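PDB 4O6K: interleukin 22 from Danio rerio, which probably acts as a secreted cytokine of the interleukin-10 family, signalling by binding class II cytokine receptors on target cells. Local coordinates for residues T31-P35 with K125-E129; V59-E64 with V79-H84. All blocks are in the same frame, centred on the assembly; numbering follows the deposited sequence.

Contact 1 of 2, residues T31-P35 with K125-E129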
loop_
_atom_site.group_PDB
_atom_site.type_symbol
_atom_site.label_atom_id
_atom_site.label_comp_id
_atom_site.label_asym_id
_atom_site.label_seq_id
_atom_site.Cartn_x
_atom_site.Cartn_y
_atom_site.Cartn_z
ATOM N N THR A 31 10.226 9.581 -9.680
ATOM C CA THR A 31 8.878 9.235 -10.116
ATOM C C THR A 31 8.240 8.221 -9.171
ATOM O O THR A 31 8.935 7.543 -8.415
ATOM C CB THR A 31 8.879 8.669 -11.546
ATOM O OG1 THR A 31 9.673 7.478 -11.589
ATOM C CG2 THR A 31 9.451 9.690 -12.518
ATOM N N ARG A 32 6.915 8.124 -9.215
ATOM C CA ARG A 32 6.192 7.262 -8.288
ATOM C C ARG A 32 5.044 6.500 -8.946
ATOM O O ARG A 32 4.474 6.948 -9.942
ATOM C CB ARG A 32 5.665 8.094 -7.120
ATOM C CG ARG A 32 4.813 9.280 -7.540
ATOM C CD ARG A 32 4.431 10.122 -6.337
ATOM N NE ARG A 32 3.521 9.415 -5.442
ATOM C CZ ARG A 32 3.447 9.630 -4.133
ATOM N NH1 ARG A 32 4.236 10.532 -3.563
ATOM N NH2 ARG A 32 2.589 8.941 -3.394
ATOM N N LEU A 33 4.714 5.345 -8.377
ATOM C CA LEU A 33 3.600 4.532 -8.852
ATOM C C LEU A 33 2.325 4.836 -8.069
ATOM O O LEU A 33 1.237 4.896 -8.641
ATOM C CB LEU A 33 3.944 3.044 -8.763
ATOM C CG LEU A 33 5.124 2.599 -9.629
ATOM C CD1 LEU A 33 5.421 1.121 -9.432
ATOM C CD2 LEU A 33 4.858 2.906 -11.097
ATOM N N LEU A 34 2.464 5.016 -6.757
ATOM C CA LEU A 34 1.342 5.428 -5.919
ATOM C C LEU A 34 0.862 6.814 -6.307
ATOM O O LEU A 34 1.675 7.715 -6.520
ATOM C CB LEU A 34 1.726 5.436 -4.437
ATOM C CG LEU A 34 1.700 4.162 -3.597
ATOM C CD1 LEU A 34 2.103 4.504 -2.173
ATOM C CD2 LEU A 34 0.321 3.526 -3.621
ATOM N N PRO A 35 -0.462 6.989 -6.415
ATOM C CA PRO A 35 -0.999 8.344 -6.542
ATOM C C PRO A 35 -0.610 9.173 -5.324
ATOM O O PRO A 35 -0.635 8.658 -4.206
ATOM C CB PRO A 35 -2.513 8.124 -6.604
ATOM C CG PRO A 35 -2.672 6.724 -7.095
ATOM C CD PRO A 35 -1.506 5.959 -6.538
ATOM N N LYS A 125 9.738 -1.369 -7.218
ATOM C CA LYS A 125 9.383 0.039 -7.094
ATOM C C LYS A 125 8.138 0.228 -6.231
ATOM O O LYS A 125 8.127 1.052 -5.317
ATOM C CB LYS A 125 9.166 0.660 -8.475
ATOM C CG LYS A 125 8.963 2.164 -8.447
ATOM C CD LYS A 125 8.867 2.735 -9.852
ATOM C CE LYS A 125 8.858 4.252 -9.823
ATOM N NZ LYS A 125 10.035 4.794 -9.091
ATOM N N ALA A 126 7.093 -0.538 -6.531
ATOM C CA ALA A 126 5.852 -0.481 -5.766
ATOM C C ALA A 126 6.068 -0.937 -4.325
ATOM O O ALA A 126 5.490 -0.373 -3.395
ATOM C CB ALA A 126 4.779 -1.324 -6.435
ATOM N N ILE A 127 6.893 -1.966 -4.153
ATOM C CA ILE A 127 7.252 -2.466 -2.827
ATOM C C ILE A 127 7.871 -1.362 -1.974
ATOM O O ILE A 127 7.538 -1.211 -0.795
ATOM C CB ILE A 127 8.232 -3.659 -2.928
ATOM C CG1 ILE A 127 7.466 -4.948 -3.228
ATOM C CG2 ILE A 127 9.015 -3.834 -1.640
ATOM C CD1 ILE A 127 8.349 -6.100 -3.650
ATOM N N GLY A 128 8.754 -0.578 -2.582
ATOM C CA GLY A 128 9.389 0.533 -1.900
ATOM C C GLY A 128 8.412 1.631 -1.524
ATOM O O GLY A 128 8.694 2.454 -0.654
ATOM N N GLU A 129 7.259 1.646 -2.184
ATOM C CA GLU A 129 6.247 2.662 -1.931
ATOM C C GLU A 129 5.207 2.215 -0.905
ATOM O O GLU A 129 4.325 2.988 -0.538
ATOM C CB GLU A 129 5.549 3.042 -3.240
ATOM C CG GLU A 129 6.478 3.639 -4.285
ATOM C CD GLU A 129 5.737 4.126 -5.515
ATOM O OE1 GLU A 129 4.535 4.440 -5.400
ATOM O OE2 GLU A 129 6.354 4.196 -6.598
HETATM O O HOH W 1 8.544 5.577 -6.075
#
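Lys-125 reaches from helix 119-128 over Leu-33 to the backbone of Thr-31, and Glu-129, one turn further on, takes hold of the same loop. Along the lysine, CB and CG lie against Leu-33 CD1, and CD packs on Leu-33 CG at 3.8 Å. CE comes beside the carbonyl of Thr-31, and a bend in the last torsion (chi4 55°) turns NZ onto Thr-31 O, 3.0 Å away. The ammonium sits above the carbonyl plane, not on a lone pair. Leu-33 CD1 also meets Ala-126 CB, at 3.9 Å, and the buried leucine rests on Phe-107 and Tyr-111 of helix 102-117, seating the loop between helices 10-24 and 39-42 on the bundle.

Glu-129 presents both carboxylate oxygens to consecutive amides of the loop. OE2 accepts from Leu-33 N at 2.7 Å, while OE1 takes a short bond of 2.5 Å from Leu-34 N. Both bonds use the syn lone pairs and are close to straight, which fixes the rotation of the carboxylate. A water donates to both Glu-129 OE2 and Thr-31 O, joining the carbonyl that Lys-125 holds to the carboxylate. Within the loop, Arg-32 NE bonds Leu-34 O, and its NH2 reaches Tyr-136 OH of helix 130-140.

Two peptide N-H groups and a water all donate to one carboxylate, an arrangement that would probably stabilise its ionised form and lets a charged side chain tie down an irregular loop.

Contact 2 of 2, residues V59-E64 with V79-H84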
loop_
_atom_site.group_PDB
_atom_site.type_symbol
_atom_site.label_atom_id
_atom_site.label_comp_id
_atom_site.label_asym_id
_atom_site.label_seq_id
_atom_site.Cartn_x
_atom_site.Cartn_y
_atom_site.Cartn_z
ATOM N N VAL A 59 -1.738 -6.322 -1.826
ATOM C CA VAL A 59 -1.703 -7.653 -1.230
ATOM C C VAL A 59 -1.776 -8.734 -2.305
ATOM O O VAL A 59 -1.080 -9.746 -2.232
ATOM C CB VAL A 59 -2.860 -7.841 -0.226
ATOM C CG1 VAL A 59 -2.939 -9.286 0.246
ATOM C CG2 VAL A 59 -2.690 -6.902 0.959
ATOM N N ASN A 60 -2.611 -8.503 -3.313
ATOM C CA ASN A 60 -2.802 -9.468 -4.390
ATOM C C ASN A 60 -1.666 -9.498 -5.414
ATOM O O ASN A 60 -1.330 -10.561 -5.933
ATOM C CB ASN A 60 -4.126 -9.194 -5.108
ATOM C CG ASN A 60 -5.331 -9.581 -4.275
ATOM O OD1 ASN A 60 -5.270 -10.509 -3.468
ATOM N ND2 ASN A 60 -6.436 -8.870 -4.464
ATOM N N HIS A 61 -1.073 -8.344 -5.703
ATOM C CA HIS A 61 -0.120 -8.252 -6.808
ATOM C C HIS A 61 1.309 -7.926 -6.387
ATOM O O HIS A 61 2.247 -8.631 -6.759
ATOM C CB HIS A 61 -0.583 -7.197 -7.816
ATOM C CG HIS A 61 -1.801 -7.589 -8.592
ATOM N ND1 HIS A 61 -3.077 -7.479 -8.083
ATOM C CD2 HIS A 61 -1.937 -8.079 -9.848
ATOM C CE1 HIS A 61 -3.946 -7.890 -8.989
ATOM N NE2 HIS A 61 -3.281 -8.259 -10.068
ATOM N N VAL A 62 1.476 -6.857 -5.615
ATOM C CA VAL A 62 2.810 -6.337 -5.341
ATOM C C VAL A 62 3.576 -7.170 -4.314
ATOM O O VAL A 62 4.765 -7.442 -4.488
ATOM C CB VAL A 62 2.731 -4.878 -4.842
ATOM C CG1 VAL A 62 4.116 -4.339 -4.531
ATOM C CG2 VAL A 62 2.036 -4.005 -5.879
ATOM N N LEU A 63 2.891 -7.588 -3.256
ATOM C CA LEU A 63 3.555 -8.262 -2.146
ATOM C C LEU A 63 3.370 -9.774 -2.211
ATOM O O LEU A 63 3.496 -10.469 -1.202
ATOM C CB LEU A 63 3.025 -7.727 -0.817
ATOM C CG LEU A 63 3.063 -6.207 -0.659
ATOM C CD1 LEU A 63 2.316 -5.792 0.593
ATOM C CD2 LEU A 63 4.492 -5.691 -0.635
ATOM N N GLU A 64 3.088 -10.276 -3.407
ATOM C CA GLU A 64 2.819 -11.694 -3.609
ATOM C C GLU A 64 4.059 -12.552 -3.369
ATOM O O GLU A 64 4.161 -13.242 -2.355
ATOM C CB GLU A 64 2.277 -11.921 -5.020
ATOM C CG GLU A 64 1.766 -13.322 -5.284
ATOM C CD GLU A 64 1.022 -13.419 -6.598
ATOM O OE1 GLU A 64 0.376 -14.460 -6.844
ATOM O OE2 GLU A 64 1.082 -12.450 -7.384
ATOM N N VAL A 79 4.650 -9.001 6.468
ATOM C CA VAL A 79 4.070 -7.724 6.066
ATOM C C VAL A 79 2.742 -7.913 5.337
ATOM O O VAL A 79 1.738 -7.302 5.701
ATOM C CB VAL A 79 5.033 -6.926 5.167
ATOM C CG1 VAL A 79 4.329 -5.716 4.570
ATOM C CG2 VAL A 79 6.262 -6.503 5.955
ATOM N N ARG A 80 2.742 -8.771 4.318
ATOM C CA ARG A 80 1.543 -9.035 3.526
ATOM C C ARG A 80 0.383 -9.529 4.384
ATOM O O ARG A 80 -0.752 -9.076 4.225
ATOM C CB ARG A 80 1.841 -10.052 2.421
ATOM C CG ARG A 80 0.650 -10.327 1.511
ATOM C CD ARG A 80 0.918 -11.459 0.525
ATOM N NE ARG A 80 1.191 -12.732 1.186
ATOM C CZ ARG A 80 2.405 -13.257 1.321
ATOM N NH1 ARG A 80 3.461 -12.621 0.832
ATOM N NH2 ARG A 80 2.563 -14.420 1.937
ATOM N N GLU A 81 0.671 -10.457 5.289
ATOM C CA GLU A 81 -0.352 -11.008 6.171
ATOM C C GLU A 81 -0.908 -9.928 7.092
ATOM O O GLU A 81 -2.113 -9.871 7.340
ATOM C CB GLU A 81 0.208 -12.174 6.987
ATOM C CG GLU A 81 0.494 -13.418 6.160
ATOM C CD GLU A 81 1.161 -14.517 6.960
ATOM O OE1 GLU A 81 1.016 -14.523 8.202
ATOM O OE2 GLU A 81 1.827 -15.378 6.348
ATOM N N GLY A 82 -0.022 -9.079 7.601
ATOM C CA GLY A 82 -0.429 -7.947 8.413
ATOM C C GLY A 82 -1.265 -6.960 7.619
ATOM O O GLY A 82 -2.290 -6.477 8.099
ATOM N N LEU A 83 -0.824 -6.664 6.400
ATOM C CA LEU A 83 -1.534 -5.734 5.528
ATOM C C LEU A 83 -2.890 -6.283 5.096
ATOM O O LEU A 83 -3.840 -5.523 4.913
ATOM C CB LEU A 83 -0.690 -5.392 4.298
ATOM C CG LEU A 83 0.598 -4.605 4.549
ATOM C CD1 LEU A 83 1.028 -3.866 3.299
ATOM C CD2 LEU A 83 0.409 -3.633 5.696
ATOM N N HIS A 84 -2.973 -7.598 4.920
ATOM C CA HIS A 84 -4.243 -8.234 4.590
ATOM C C HIS A 84 -5.264 -8.034 5.705
ATOM O O HIS A 84 -6.427 -7.731 5.443
ATOM C CB HIS A 84 -4.052 -9.728 4.322
ATOM C CG HIS A 84 -5.334 -10.460 4.072
ATOM N ND1 HIS A 84 -6.174 -10.154 3.022
ATOM C CD2 HIS A 84 -5.926 -11.478 4.742
ATOM C CE1 HIS A 84 -7.224 -10.955 3.053
ATOM N NE2 HIS A 84 -7.099 -11.767 4.087
#
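Helix 47-62, at its last turn (59-62), and helix 76-93 run in broadly opposite directions and come nearest at Val-59 and Arg-80, whose CA atoms are 5.9 Å apart; residues 63-64 have already left the helix. The Arg-80 side chain reaches across to helix 47-62. Its CG, anti to the backbone N (chi1 -177°), touches Val-59 CG1 at 3.9 Å, the two side chains crossing at about a right angle. CD follows past Leu-63 O at 3.3 Å, and a bend at chi3 then swings the guanidinium round, so that NH1 donates to that same oxygen at 3.0 Å. The bond leaves nearly along the C=O axis, with the oxygen at the edge of the guanidinium and near its plane. The arginine thus bonds a carbonyl just beyond the last turn of helix 47-62.

Away from the guanidinium the contact is apolar. Leu-63 CD1 meets Leu-83 CD1 at 3.6 Å, again with side chains crossed, and has Val-79 CG1 as a more distant neighbour. Val-59 CG2 completes this side, 4.2 Å from Leu-83 CB, and also passes close to the backbone of His-84. Deeper in, Leu-63 and Leu-83 both rest on Thr-130 of helix 130-140, while Met-19 of helix 10-24 touches Leu-63.

Cut back to an alanine, Arg-80 would lose its donor and its CG, and the Leu-63 carbonyl would probably be left without this bond, with Val-59 CG1 less covered.

With Leu-63 and Leu-83 buried, and Val-59 and the long Arg-80 toward the margin, this is an interface between two long helices separated in sequence by a region holding the short helix 69-72, as expected in the all-helical bundle of an interleukin-10 family cytokine.

In the fold
The centres of contacts 1 and 2 lie about 15 Å apart, and the two meet mainly through Val-62, whose CG1 is 3.6 Å from both Ala-126 CB and Ile-127 CG1, with Leu-63 also against Ile-127. Helix 47-62 thus packs at its end against helix 119-128 as well as helix 76-93. Along the chain both segments of contact 2 fall between those of contact 1: residues 31-35 come first, then 59-64 and 79-84, and finally 125-129. Contact 1 fastens the loop after helix 10-24 to a late helix, while contact 2 pairs near neighbours in sequence. Disulfides Cys-48 to Cys-141 and Cys-49 to Cys-94 add covalent ties to this single-chain helical bundle.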